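Local atomic coordinates of Non-sulfated chondroitin lyase E66 (Autographa californica nucleopolyhedrovirus, PDB entry 3VSN), a protein that acts as a chondroitin lyase in the occlusion-derived virus envelope, is essential for oral infectivity and may digest the chondroitin sulfate barrier of the host midgut. Residues 302-307 and 376-381; 290-295 and 334-339; 122-127 and 172-177; 144-149 and 196-201. All blocks are in the same frame, centred on the assembly; numbering follows the deposited sequence.

Overall arrangement
Following the chain from its N terminus, interaction 3 opens first, at 122-127, in the loop after helix 103-119. Interaction 4 opens next, on helix 138-154. Interaction 3 closes on helix 161-175 before interaction 4 closes on helix 189-205, so the two cross. They touch, with centres about 14 Å apart, and tie together the N-terminal helical part. Further on, 290-295 opens interaction 2 and 302-307 opens interaction 1. Strand 335-340 closes interaction 2, and 376-381 closes interaction 1, so these cross as well. Backbone bonds join their first segments. They tie the loop after helix 276-284 to strand 335-340 and to the loop after strand 367-370. The two pairs have centres about 32 to 44 Å apart.

Interaction 1: residues 302-307 and 376-381; sequences GTLYSN and INYNAN
Asn377 docks its amide on an ST turn at Thr303, where two irregular loops meet. This is the tight part of the contact. ND2 of Asn377 donates to OG1 of Thr303 at 2.9 Å. The bond is nearly straight (169°), and the hydroxyl lies in the amide plane. OG1 stands on the carbonyl side of Thr303, opposite its backbone N (chi1 178°). From there it also accepts from N of Tyr305 at 3.3 Å, which closes the ST turn. OD1 of Asn377 takes two backbone N-H groups from opposite faces of its plane, N of Leu304 at 3.0 Å and N of Tyr378. With both ends bonded, the amide is fixed in rotation. Leu304 runs across Tyr378 at about a right angle, its CG 3.7 Å from CE2 of the ring. Trp369 of strand 367-370 touches both side chains, and Glu386 holds the Tyr378 hydroxyl. Further out the contact thins. Tyr305 brings just its CB near ND2 of Asn377, and the chain past Asn379 runs out to the surface. At the Gly302 end, Arg300, the transition-state stabilizer, is close by. Here a water donates to O of Gly302 at 2.9 Å and to O of Tyr378 at 2.8 Å.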
loop_
_atom_site.group_PDB
_atom_site.type_symbol
_atom_site.label_atom_id
_atom_site.label_comp_id
_atom_site.label_asym_id
_atom_site.label_seq_id
_atom_site.Cartn_x
_atom_site.Cartn_y
_atom_site.Cartn_z
ATOM N N GLY A 302 -4.528 -6.470 -8.285
ATOM C CA GLY A 302 -5.593 -5.775 -7.570
ATOM C C GLY A 302 -5.767 -6.388 -6.201
ATOM O O GLY A 302 -6.392 -7.441 -6.056
ATOM N N THR A 303 -5.199 -5.728 -5.196
ATOM C CA THR A 303 -5.215 -6.235 -3.830
ATOM C C THR A 303 -5.291 -5.089 -2.822
ATOM O O THR A 303 -4.723 -4.016 -3.048
ATOM C CB THR A 303 -3.983 -7.128 -3.540
ATOM O OG1 THR A 303 -4.007 -7.561 -2.177
ATOM C CG2 THR A 303 -2.666 -6.385 -3.814
ATOM N N LEU A 304 -6.003 -5.324 -1.722
ATOM C CA LEU A 304 -6.101 -4.343 -0.642
ATOM C C LEU A 304 -5.412 -4.813 0.642
ATOM O O LEU A 304 -5.628 -4.239 1.710
ATOM C CB LEU A 304 -7.569 -3.974 -0.357
ATOM C CG LEU A 304 -8.649 -5.053 -0.169
ATOM C CD1 LEU A 304 -8.340 -6.048 0.946
ATOM C CD2 LEU A 304 -10.004 -4.397 0.071
ATOM N N TYR A 305 -4.586 -5.850 0.540
ATOM C CA TYR A 305 -4.030 -6.484 1.731
ATOM C C TYR A 305 -2.583 -6.918 1.569
ATOM O O TYR A 305 -2.189 -7.426 0.521
ATOM C CB TYR A 305 -4.902 -7.679 2.140
ATOM C CG TYR A 305 -4.415 -8.441 3.360
ATOM C CD1 TYR A 305 -4.573 -7.920 4.645
ATOM C CD2 TYR A 305 -3.810 -9.692 3.224
ATOM C CE1 TYR A 305 -4.133 -8.614 5.760
ATOM C CE2 TYR A 305 -3.367 -10.395 4.334
ATOM C CZ TYR A 305 -3.533 -9.855 5.596
ATOM O OH TYR A 305 -3.096 -10.551 6.700
ATOM N N SER A 306 -1.806 -6.698 2.626
ATOM C CA SER A 306 -0.465 -7.248 2.769
ATOM C C SER A 306 -0.391 -7.894 4.144
ATOM O O SER A 306 -0.767 -7.274 5.144
ATOM C CB SER A 306 0.591 -6.146 2.656
ATOM O OG SER A 306 1.851 -6.601 3.137
ATOM N N ASN A 307 0.087 -9.134 4.205
ATOM C CA ASN A 307 0.166 -9.825 5.490
ATOM C C ASN A 307 1.378 -9.426 6.348
ATOM O O ASN A 307 1.579 -9.981 7.429
ATOM C CB ASN A 307 0.041 -11.354 5.328
ATOM C CG ASN A 307 1.182 -11.970 4.535
ATOM O OD1 ASN A 307 2.208 -11.335 4.282
ATOM N ND2 ASN A 307 1.007 -13.227 4.143
ATOM N N ILE A 376 -11.922 -8.735 3.094
ATOM C CA ILE A 376 -12.315 -9.438 1.881
ATOM C C ILE A 376 -11.471 -8.877 0.749
ATOM O O ILE A 376 -11.633 -7.715 0.381
ATOM C CB ILE A 376 -13.813 -9.234 1.563
ATOM C CG1 ILE A 376 -14.673 -9.622 2.773
ATOM C CG2 ILE A 376 -14.211 -10.009 0.306
ATOM C CD1 ILE A 376 -16.121 -9.180 2.678
ATOM N N ASN A 377 -10.557 -9.688 0.219
ATOM C CA ASN A 377 -9.706 -9.235 -0.880
ATOM C C ASN A 377 -10.373 -9.512 -2.221
ATOM O O ASN A 377 -11.292 -10.325 -2.303
ATOM C CB ASN A 377 -8.316 -9.881 -0.815
ATOM C CG ASN A 377 -7.216 -8.963 -1.334
ATOM O OD1 ASN A 377 -7.481 -7.892 -1.884
ATOM N ND2 ASN A 377 -5.968 -9.386 -1.157
ATOM N N TYR A 378 -9.913 -8.825 -3.263
ATOM C CA TYR A 378 -10.493 -8.966 -4.598
ATOM C C TYR A 378 -10.073 -10.269 -5.271
ATOM O O TYR A 378 -9.036 -10.848 -4.941
ATOM C CB TYR A 378 -10.102 -7.775 -5.484
ATOM C CG TYR A 378 -10.403 -6.433 -4.855
ATOM C CD1 TYR A 378 -11.698 -5.906 -4.876
ATOM C CD2 TYR A 378 -9.398 -5.693 -4.232
ATOM C CE1 TYR A 378 -11.980 -4.679 -4.295
ATOM C CE2 TYR A 378 -9.671 -4.464 -3.647
ATOM C CZ TYR A 378 -10.964 -3.967 -3.679
ATOM O OH TYR A 378 -11.236 -2.755 -3.101
ATOM N N ASN A 379 -10.904 -10.732 -6.201
ATOM C CA ASN A 379 -10.518 -11.778 -7.138
ATOM C C ASN A 379 -10.874 -11.336 -8.564
ATOM O O ASN A 379 -11.384 -10.229 -8.757
ATOM C CB ASN A 379 -11.142 -13.136 -6.759
ATOM C CG ASN A 379 -12.662 -13.106 -6.735
ATOM O OD1 ASN A 379 -13.304 -12.798 -7.735
ATOM N ND2 ASN A 379 -13.242 -13.449 -5.593
ATOM N N ALA A 380 -10.603 -12.184 -9.556
ATOM C CA ALA A 380 -10.842 -11.832 -10.966
ATOM C C ALA A 380 -12.283 -11.399 -11.262
ATOM O O ALA A 380 -12.516 -10.608 -12.174
ATOM C CB ALA A 380 -10.430 -12.977 -11.883
ATOM N N ASN A 381 -13.234 -11.908 -10.483
ATOM C CA ASN A 381 -14.658 -11.623 -10.685
ATOM C C ASN A 381 -15.192 -10.439 -9.879
ATOM O O ASN A 381 -16.315 -9.983 -10.113
ATOM C CB ASN A 381 -15.495 -12.870 -10.371
ATOM C CG ASN A 381 -15.135 -14.051 -11.249
ATOM O OD1 ASN A 381 -14.969 -13.912 -12.461
ATOM N ND2 ASN A 381 -15.014 -15.225 -10.639
HETATM O O HOH W 1 -6.514 -9.828 -4.498
#

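Interaction 2: residues 290-295 and 334-339; sequences EGVVVP and TYYGSV
Val292 meets Tyr336 twice, with its side chain and with its carbonyl. The CG1 branch lies 3.8 Å from CD2 of the ring, and the two side chains pass at a slant. The carbonyl O of Val292 packs 3.8 Å above the ring plane, over the centre of one face. Ser288 OG donates a hydrogen bond to the same oxygen. Val293 turns its side chain away from the strand, onto Met298 and Ile309. Its CA still comes within 3.7 Å of OH of Tyr336. Val294 follows, with the one hydrogen bond of the contact. Its backbone N donates to OH of Tyr336 at 2.9 Å, in a bent bond (146°), the N lying near the plane of the ring. The OH has a second partner, the carbonyl O of Val286, so two bonds hold the end of the phenol. The Tyr336 ring reaches the loop because CG is turned to the carbonyl side of its own residue, trans to N (chi1 165°). The Val294 side chain packs on Ser338, CB to CB at 3.6 Å. CG1 leans over OG of Ser338 and CG2 lies against CB. OG of Ser338 bonds to Thr329 and to O of Leu328 on the adjacent strand. Tyr336 and Ser338 thus face the loop from one side of strand 335-340. Tyr335 and Val339 point to the other side, against strand 440-449. Such alternation is that of a beta strand buried on both faces, here in a four-stranded antiparallel sheet.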
loop_
_atom_site.group_PDB
_atom_site.type_symbol
_atom_site.label_atom_id
_atom_site.label_comp_id
_atom_site.label_asym_id
_atom_site.label_seq_id
_atom_site.Cartn_x
_atom_site.Cartn_y
_atom_site.Cartn_z
ATOM N N GLU A 290 -3.963 -3.466 10.458
ATOM C CA GLU A 290 -4.633 -4.693 10.011
ATOM C C GLU A 290 -4.085 -5.238 8.689
ATOM O O GLU A 290 -4.427 -6.352 8.284
ATOM C CB GLU A 290 -6.154 -4.481 9.916
ATOM C CG GLU A 290 -6.854 -4.259 11.257
ATOM C CD GLU A 290 -6.552 -2.899 11.875
ATOM O OE1 GLU A 290 -6.409 -1.911 11.124
ATOM O OE2 GLU A 290 -6.449 -2.813 13.116
ATOM N N GLY A 291 -3.245 -4.459 8.013
ATOM C CA GLY A 291 -2.662 -4.883 6.738
ATOM C C GLY A 291 -3.436 -4.417 5.513
ATOM O O GLY A 291 -3.070 -4.738 4.378
ATOM N N VAL A 292 -4.510 -3.664 5.742
ATOM C CA VAL A 292 -5.295 -3.074 4.657
ATOM C C VAL A 292 -4.537 -1.896 4.037
ATOM O O VAL A 292 -4.017 -1.028 4.752
ATOM C CB VAL A 292 -6.712 -2.658 5.129
ATOM C CG1 VAL A 292 -7.549 -2.141 3.965
ATOM C CG2 VAL A 292 -7.419 -3.844 5.779
ATOM N N VAL A 293 -4.457 -1.903 2.706
ATOM C CA VAL A 293 -3.726 -0.897 1.941
ATOM C C VAL A 293 -4.524 -0.547 0.688
ATOM O O VAL A 293 -5.029 -1.438 -0.001
ATOM C CB VAL A 293 -2.329 -1.400 1.495
ATOM C CG1 VAL A 293 -1.528 -0.273 0.857
ATOM C CG2 VAL A 293 -1.548 -1.986 2.662
ATOM N N VAL A 294 -4.628 0.746 0.396
ATOM C CA VAL A 294 -5.322 1.225 -0.806
ATOM C C VAL A 294 -4.772 0.520 -2.057
ATOM O O VAL A 294 -3.557 0.451 -2.245
ATOM C CB VAL A 294 -5.270 2.777 -0.921
ATOM C CG1 VAL A 294 -3.874 3.281 -1.272
ATOM C CG2 VAL A 294 -6.305 3.290 -1.919
ATOM N N PRO A 295 -5.667 -0.046 -2.892
ATOM C CA PRO A 295 -5.203 -0.872 -4.018
ATOM C C PRO A 295 -4.307 -0.157 -5.027
ATOM O O PRO A 295 -3.430 -0.794 -5.607
ATOM C CB PRO A 295 -6.505 -1.325 -4.689
ATOM C CG PRO A 295 -7.528 -1.272 -3.603
ATOM C CD PRO A 295 -7.133 -0.111 -2.730
ATOM N N THR A 334 -11.769 3.690 14.163
ATOM C CA THR A 334 -12.827 2.855 13.584
ATOM C C THR A 334 -12.615 2.427 12.132
ATOM O O THR A 334 -13.149 1.395 11.710
ATOM C CB THR A 334 -14.216 3.523 13.706
ATOM O OG1 THR A 334 -14.196 4.806 13.065
ATOM C CG2 THR A 334 -14.622 3.676 15.174
ATOM N N TYR A 335 -11.855 3.202 11.361
ATOM C CA TYR A 335 -11.661 2.864 9.947
ATOM C C TYR A 335 -10.312 3.235 9.339
ATOM O O TYR A 335 -9.557 4.037 9.888
ATOM C CB TYR A 335 -12.821 3.394 9.080
ATOM C CG TYR A 335 -12.804 4.874 8.718
ATOM C CD1 TYR A 335 -13.536 5.804 9.462
ATOM C CD2 TYR A 335 -12.098 5.335 7.603
ATOM C CE1 TYR A 335 -13.549 7.151 9.116
ATOM C CE2 TYR A 335 -12.100 6.679 7.255
ATOM C CZ TYR A 335 -12.829 7.583 8.010
ATOM O OH TYR A 335 -12.839 8.915 7.654
ATOM N N TYR A 336 -10.021 2.596 8.210
ATOM C CA TYR A 336 -8.940 2.992 7.321
ATOM C C TYR A 336 -9.600 3.450 6.029
ATOM O O TYR A 336 -10.435 2.739 5.471
ATOM C CB TYR A 336 -7.996 1.809 7.048
ATOM C CG TYR A 336 -7.059 2.023 5.871
ATOM C CD1 TYR A 336 -5.826 2.650 6.039
ATOM C CD2 TYR A 336 -7.413 1.604 4.586
ATOM C CE1 TYR A 336 -4.971 2.852 4.962
ATOM C CE2 TYR A 336 -6.569 1.807 3.505
ATOM C CZ TYR A 336 -5.348 2.428 3.698
ATOM O OH TYR A 336 -4.508 2.631 2.623
ATOM N N GLY A 337 -9.246 4.644 5.568
ATOM C CA GLY A 337 -9.737 5.148 4.286
ATOM C C GLY A 337 -8.596 5.761 3.504
ATOM O O GLY A 337 -7.684 6.339 4.093
ATOM N N SER A 338 -8.636 5.642 2.180
ATOM C CA SER A 338 -7.589 6.233 1.343
ATOM C C SER A 338 -8.067 6.509 -0.072
ATOM O O SER A 338 -8.891 5.768 -0.613
ATOM C CB SER A 338 -6.359 5.318 1.307
ATOM O OG SER A 338 -5.259 5.958 0.678
ATOM N N VAL A 339 -7.556 7.588 -0.663
ATOM C CA VAL A 339 -7.781 7.878 -2.077
ATOM C C VAL A 339 -6.438 8.100 -2.765
ATOM O O VAL A 339 -5.617 8.901 -2.302
ATOM C CB VAL A 339 -8.672 9.124 -2.307
ATOM C CG1 VAL A 339 -8.796 9.431 -3.796
ATOM C CG2 VAL A 339 -10.055 8.932 -1.701
#

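Interaction 3: residues 122-127 and 172-177; sequences DPPPHQ and LGLYLP
Leu174, in the last turn of helix 161-175, packs against Pro124 and Asp122 of a proline-rich loop with a cis peptide bond before Pro123. Its CD2 lies 3.9 Å from CD of Pro124, and the two side chains cross at about a right angle. The other branch, CD1, touches the carboxylate of Asp122, 3.4 Å from OD2. That carboxylate is anchored through OD1 to the hydroxyl of Tyr170, one helical turn back. The backbone O of Leu174 is touched as well, with CG of Pro124 at 3.6 Å. Tyr175 comes next and turns one ring face to the same proline. CB of Pro124 stands over that face, 3.9 Å from the ring centroid and 14° off the normal, a CH-pi contact. CD of Pro125 comes near the phenol end, 3.7 Å from OH of Tyr175. This OH is bonded to the carbonyl O of Pro121, which fixes the ring against the loop. At Leu176 the chain leaves the helix. The loop covers the outer side of the helix end. On the inner side, Leu172 packs on helix 138-154, while Leu176 reaches both that helix and helix 189-205.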
loop_
_atom_site.group_PDB
_atom_site.type_symbol
_atom_site.label_atom_id
_atom_site.label_comp_id
_atom_site.label_asym_id
_atom_site.label_seq_id
_atom_site.Cartn_x
_atom_site.Cartn_y
_atom_site.Cartn_z
ATOM N N ASP A 122 30.714 -28.521 -4.870
ATOM C CA ASP A 122 31.948 -27.875 -4.459
ATOM C C ASP A 122 32.999 -28.243 -5.510
ATOM O O ASP A 122 33.354 -29.415 -5.635
ATOM C CB ASP A 122 32.359 -28.371 -3.067
ATOM C CG ASP A 122 33.489 -27.561 -2.447
ATOM O OD1 ASP A 122 33.759 -27.771 -1.249
ATOM O OD2 ASP A 122 34.110 -26.718 -3.128
ATOM N N PRO A 123 33.489 -27.251 -6.283
ATOM C CA PRO A 123 33.213 -25.811 -6.194
ATOM C C PRO A 123 31.793 -25.440 -6.654
ATOM O O PRO A 123 31.164 -26.220 -7.374
ATOM C CB PRO A 123 34.258 -25.203 -7.136
ATOM C CG PRO A 123 34.483 -26.259 -8.162
ATOM C CD PRO A 123 34.352 -27.571 -7.438
ATOM N N PRO A 124 31.288 -24.258 -6.237
ATOM C CA PRO A 124 29.954 -23.832 -6.664
ATOM C C PRO A 124 29.889 -23.636 -8.183
ATOM O O PRO A 124 30.922 -23.387 -8.808
ATOM C CB PRO A 124 29.764 -22.492 -5.943
ATOM C CG PRO A 124 31.147 -22.002 -5.678
ATOM C CD PRO A 124 31.935 -23.244 -5.379
ATOM N N PRO A 125 28.687 -23.757 -8.778
ATOM C CA PRO A 125 28.572 -23.556 -10.224
ATOM C C PRO A 125 28.855 -22.110 -10.633
ATOM O O PRO A 125 28.671 -21.190 -9.831
ATOM C CB PRO A 125 27.112 -23.917 -10.517
ATOM C CG PRO A 125 26.398 -23.725 -9.224
ATOM C CD PRO A 125 27.388 -24.071 -8.152
ATOM N N HIS A 126 29.326 -21.925 -11.863
ATOM C CA HIS A 126 29.487 -20.591 -12.417
ATOM C C HIS A 126 28.355 -20.282 -13.353
ATOM O O HIS A 126 28.228 -20.889 -14.422
ATOM C CB HIS A 126 30.833 -20.420 -13.110
ATOM C CG HIS A 126 31.040 -19.042 -13.692
ATOM N ND1 HIS A 126 30.766 -18.749 -14.977
ATOM C CD2 HIS A 126 31.490 -17.860 -13.107
ATOM C CE1 HIS A 126 31.035 -17.451 -15.209
ATOM N NE2 HIS A 126 31.480 -16.907 -14.063
ATOM N N GLN A 127 27.521 -19.334 -12.932
ATOM C CA GLN A 127 26.359 -18.856 -13.691
ATOM C C GLN A 127 25.358 -19.940 -14.124
ATOM O O GLN A 127 24.794 -19.888 -15.221
ATOM C CB GLN A 127 26.789 -17.951 -14.857
ATOM C CG GLN A 127 27.468 -16.672 -14.383
ATOM C CD GLN A 127 27.735 -15.667 -15.489
ATOM O OE1 GLN A 127 28.027 -14.503 -15.217
ATOM N NE2 GLN A 127 27.639 -16.106 -16.737
ATOM N N LEU A 172 28.906 -20.581 2.876
ATOM C CA LEU A 172 28.606 -19.219 2.441
ATOM C C LEU A 172 29.858 -18.570 1.862
ATOM O O LEU A 172 29.763 -17.728 0.977
ATOM C CB LEU A 172 27.984 -18.376 3.562
ATOM C CG LEU A 172 26.614 -18.836 4.089
ATOM C CD1 LEU A 172 25.945 -17.717 4.874
ATOM C CD2 LEU A 172 25.692 -19.308 2.970
ATOM N N GLY A 173 31.028 -18.986 2.349
ATOM C CA GLY A 173 32.301 -18.583 1.749
ATOM C C GLY A 173 32.344 -18.924 0.270
ATOM O O GLY A 173 32.883 -18.165 -0.535
ATOM N N LEU A 174 31.752 -20.063 -0.084
ATOM C CA LEU A 174 31.661 -20.490 -1.474
ATOM C C LEU A 174 30.497 -19.843 -2.228
ATOM O O LEU A 174 30.690 -19.314 -3.322
ATOM C CB LEU A 174 31.555 -22.015 -1.572
ATOM C CG LEU A 174 32.777 -22.878 -1.234
ATOM C CD1 LEU A 174 32.410 -24.342 -1.401
ATOM C CD2 LEU A 174 33.985 -22.534 -2.097
ATOM N N TYR A 175 29.299 -19.887 -1.642
ATOM C CA TYR A 175 28.075 -19.488 -2.348
ATOM C C TYR A 175 27.717 -18.008 -2.243
ATOM O O TYR A 175 26.954 -17.489 -3.061
ATOM C CB TYR A 175 26.898 -20.373 -1.928
ATOM C CG TYR A 175 26.908 -21.697 -2.647
ATOM C CD1 TYR A 175 27.723 -22.744 -2.210
ATOM C CD2 TYR A 175 26.127 -21.898 -3.784
ATOM C CE1 TYR A 175 27.749 -23.954 -2.877
ATOM C CE2 TYR A 175 26.143 -23.111 -4.458
ATOM C CZ TYR A 175 26.956 -24.133 -3.999
ATOM O OH TYR A 175 26.982 -25.334 -4.663
ATOM N N LEU A 176 28.276 -17.340 -1.241
ATOM C CA LEU A 176 28.078 -15.909 -1.047
ATOM C C LEU A 176 29.429 -15.272 -0.693
ATOM O O LEU A 176 29.615 -14.771 0.421
ATOM C CB LEU A 176 27.030 -15.682 0.052
ATOM C CG LEU A 176 26.349 -14.326 0.246
ATOM C CD1 LEU A 176 25.659 -13.864 -1.031
ATOM C CD2 LEU A 176 25.347 -14.410 1.390
ATOM N N PRO A 177 30.393 -15.306 -1.644
ATOM C CA PRO A 177 31.771 -14.871 -1.362
ATOM C C PRO A 177 31.901 -13.379 -1.042
ATOM O O PRO A 177 32.825 -12.984 -0.327
ATOM C CB PRO A 177 32.525 -15.220 -2.650
ATOM C CG PRO A 177 31.480 -15.268 -3.711
ATOM C CD PRO A 177 30.242 -15.772 -3.036
#

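Interaction 4: residues 144-149 and 196-201; sequences MPEVFM and GVPYTY
Two proline kinks face each other where helix 138-154 packs on helix 189-205. Pro145 and Pro198 each interrupt the backbone bonding of their helix, and their rings touch, CB of Pro145 to CG of Pro198 at 3.7 Å. CB of Pro198 also lies 3.5 Å from the carbonyl O of Pro145. This oxygen accepts the helical bond from N of Met149. The short segments run in broadly the same direction at 42°, with axes 8.9 Å apart. Both helices belong to the alpha/alpha toroid of the lyase, and helix 189-205 also carries the active-site residue Asn191. Glu146, about 10 Å from Asn191 between side chains, bridges to Arg194 of that helix and to Lys49. Met149 covers the most surface here. Its side chain is stretched out from the first torsion onward (chi1 -178°), and it reaches across the second helix. SD rests 3.6 Å from CA of Pro198. CE goes further and meets CG1 of Val197 at 3.8 Å. Tyr201 packs along the same methionine. CG of Met149 lies 3.8 Å from CD2 of the ring, and SD stands obliquely, 5.4 Å from the centroid of Tyr201, a Met-aromatic contact. The hydroxyl of Tyr201 is bonded to OE2 of Glu35.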
loop_
_atom_site.group_PDB
_atom_site.type_symbol
_atom_site.label_atom_id
_atom_site.label_comp_id
_atom_site.label_asym_id
_atom_site.label_seq_id
_atom_site.Cartn_x
_atom_site.Cartn_y
_atom_site.Cartn_z
ATOM N N MET A 144 18.549 -19.727 0.773
ATOM C CA MET A 144 19.468 -20.665 1.427
ATOM C C MET A 144 20.441 -20.023 2.434
ATOM O O MET A 144 20.591 -20.541 3.537
ATOM C CB MET A 144 20.222 -21.512 0.400
ATOM C CG MET A 144 20.993 -22.675 1.008
ATOM S SD MET A 144 21.996 -23.519 -0.227
ATOM C CE MET A 144 23.306 -22.321 -0.490
ATOM N N PRO A 145 21.097 -18.898 2.071
ATOM C CA PRO A 145 21.972 -18.271 3.067
ATOM C C PRO A 145 21.237 -17.850 4.345
ATOM O O PRO A 145 21.823 -17.879 5.427
ATOM C CB PRO A 145 22.528 -17.055 2.324
ATOM C CG PRO A 145 22.515 -17.478 0.893
ATOM C CD PRO A 145 21.221 -18.233 0.759
ATOM N N GLU A 146 19.961 -17.487 4.213
ATOM C CA GLU A 146 19.110 -17.191 5.371
ATOM C C GLU A 146 18.882 -18.420 6.255
ATOM O O GLU A 146 18.759 -18.291 7.474
ATOM C CB GLU A 146 17.779 -16.566 4.929
ATOM C CG GLU A 146 17.934 -15.147 4.391
ATOM C CD GLU A 146 16.690 -14.597 3.702
ATOM O OE1 GLU A 146 15.751 -15.366 3.394
ATOM O OE2 GLU A 146 16.659 -13.374 3.455
ATOM N N VAL A 147 18.839 -19.605 5.642
ATOM C CA VAL A 147 18.719 -20.866 6.389
ATOM C C VAL A 147 19.943 -21.078 7.282
ATOM O O VAL A 147 19.805 -21.346 8.478
ATOM C CB VAL A 147 18.526 -22.081 5.453
ATOM C CG1 VAL A 147 18.529 -23.384 6.239
ATOM C CG2 VAL A 147 17.228 -21.948 4.672
ATOM N N PHE A 148 21.132 -20.940 6.694
ATOM C CA PHE A 148 22.389 -21.049 7.433
ATOM C C PHE A 148 22.399 -20.106 8.631
ATOM O O PHE A 148 22.712 -20.517 9.752
ATOM C CB PHE A 148 23.584 -20.750 6.521
ATOM C CG PHE A 148 23.997 -21.909 5.653
ATOM C CD1 PHE A 148 24.993 -22.788 6.076
ATOM C CD2 PHE A 148 23.405 -22.117 4.412
ATOM C CE1 PHE A 148 25.382 -23.854 5.280
ATOM C CE2 PHE A 148 23.790 -23.184 3.610
ATOM C CZ PHE A 148 24.784 -24.053 4.046
ATOM N N MET A 149 22.030 -18.848 8.386
ATOM C CA MET A 149 22.023 -17.829 9.425
ATOM C C MET A 149 21.029 -18.140 10.550
ATOM O O MET A 149 21.397 -18.114 11.724
ATOM C CB MET A 149 21.741 -16.452 8.816
ATOM C CG MET A 149 21.767 -15.321 9.829
ATOM S SD MET A 149 21.503 -13.725 9.050
ATOM C CE MET A 149 21.736 -12.641 10.449
ATOM N N GLY A 196 23.032 -9.307 1.810
ATOM C CA GLY A 196 23.944 -8.620 2.722
ATOM C C GLY A 196 23.813 -9.017 4.180
ATOM O O GLY A 196 24.787 -8.951 4.929
ATOM N N VAL A 197 22.610 -9.427 4.585
ATOM C CA VAL A 197 22.345 -9.778 5.983
ATOM C C VAL A 197 23.078 -11.062 6.425
ATOM O O VAL A 197 23.851 -11.017 7.388
ATOM C CB VAL A 197 20.827 -9.841 6.296
ATOM C CG1 VAL A 197 20.589 -10.280 7.733
ATOM C CG2 VAL A 197 20.167 -8.491 6.039
ATOM N N PRO A 198 22.844 -12.204 5.736
ATOM C CA PRO A 198 23.624 -13.393 6.099
ATOM C C PRO A 198 25.106 -13.279 5.740
ATOM O O PRO A 198 25.942 -13.873 6.427
ATOM C CB PRO A 198 22.958 -14.522 5.303
ATOM C CG PRO A 198 22.230 -13.841 4.194
ATOM C CD PRO A 198 21.777 -12.535 4.773
ATOM N N TYR A 199 25.436 -12.528 4.688
ATOM C CA TYR A 199 26.849 -12.311 4.365
ATOM C C TYR A 199 27.587 -11.617 5.510
ATOM O O TYR A 199 28.654 -12.079 5.926
ATOM C CB TYR A 199 27.064 -11.537 3.058
ATOM C CG TYR A 199 28.531 -11.204 2.847
ATOM C CD1 TYR A 199 29.421 -12.168 2.373
ATOM C CD2 TYR A 199 29.036 -9.942 3.168
ATOM C CE1 TYR A 199 30.767 -11.880 2.204
ATOM C CE2 TYR A 199 30.379 -9.642 2.998
ATOM C CZ TYR A 199 31.237 -10.615 2.513
ATOM O OH TYR A 199 32.568 -10.327 2.343
ATOM N N THR A 200 27.028 -10.512 6.003
ATOM C CA THR A 200 27.627 -9.783 7.122
ATOM C C THR A 200 27.828 -10.698 8.332
ATOM O O THR A 200 28.896 -10.685 8.954
ATOM C CB THR A 200 26.790 -8.550 7.517
ATOM O OG1 THR A 200 26.757 -7.632 6.422
ATOM C CG2 THR A 200 27.390 -7.841 8.727
ATOM N N TYR A 201 26.808 -11.493 8.651
ATOM C CA TYR A 201 26.910 -12.461 9.737
ATOM C C TYR A 201 28.028 -13.486 9.500
ATOM O O TYR A 201 28.776 -13.808 10.427
ATOM C CB TYR A 201 25.569 -13.159 9.999
ATOM C CG TYR A 201 25.642 -14.183 11.116
ATOM C CD1 TYR A 201 25.985 -13.804 12.417
ATOM C CD2 TYR A 201 25.383 -15.530 10.869
ATOM C CE1 TYR A 201 26.063 -14.743 13.437
ATOM C CE2 TYR A 201 25.456 -16.472 11.881
ATOM C CZ TYR A 201 25.801 -16.077 13.157
ATOM O OH TYR A 201 25.863 -17.021 14.152
#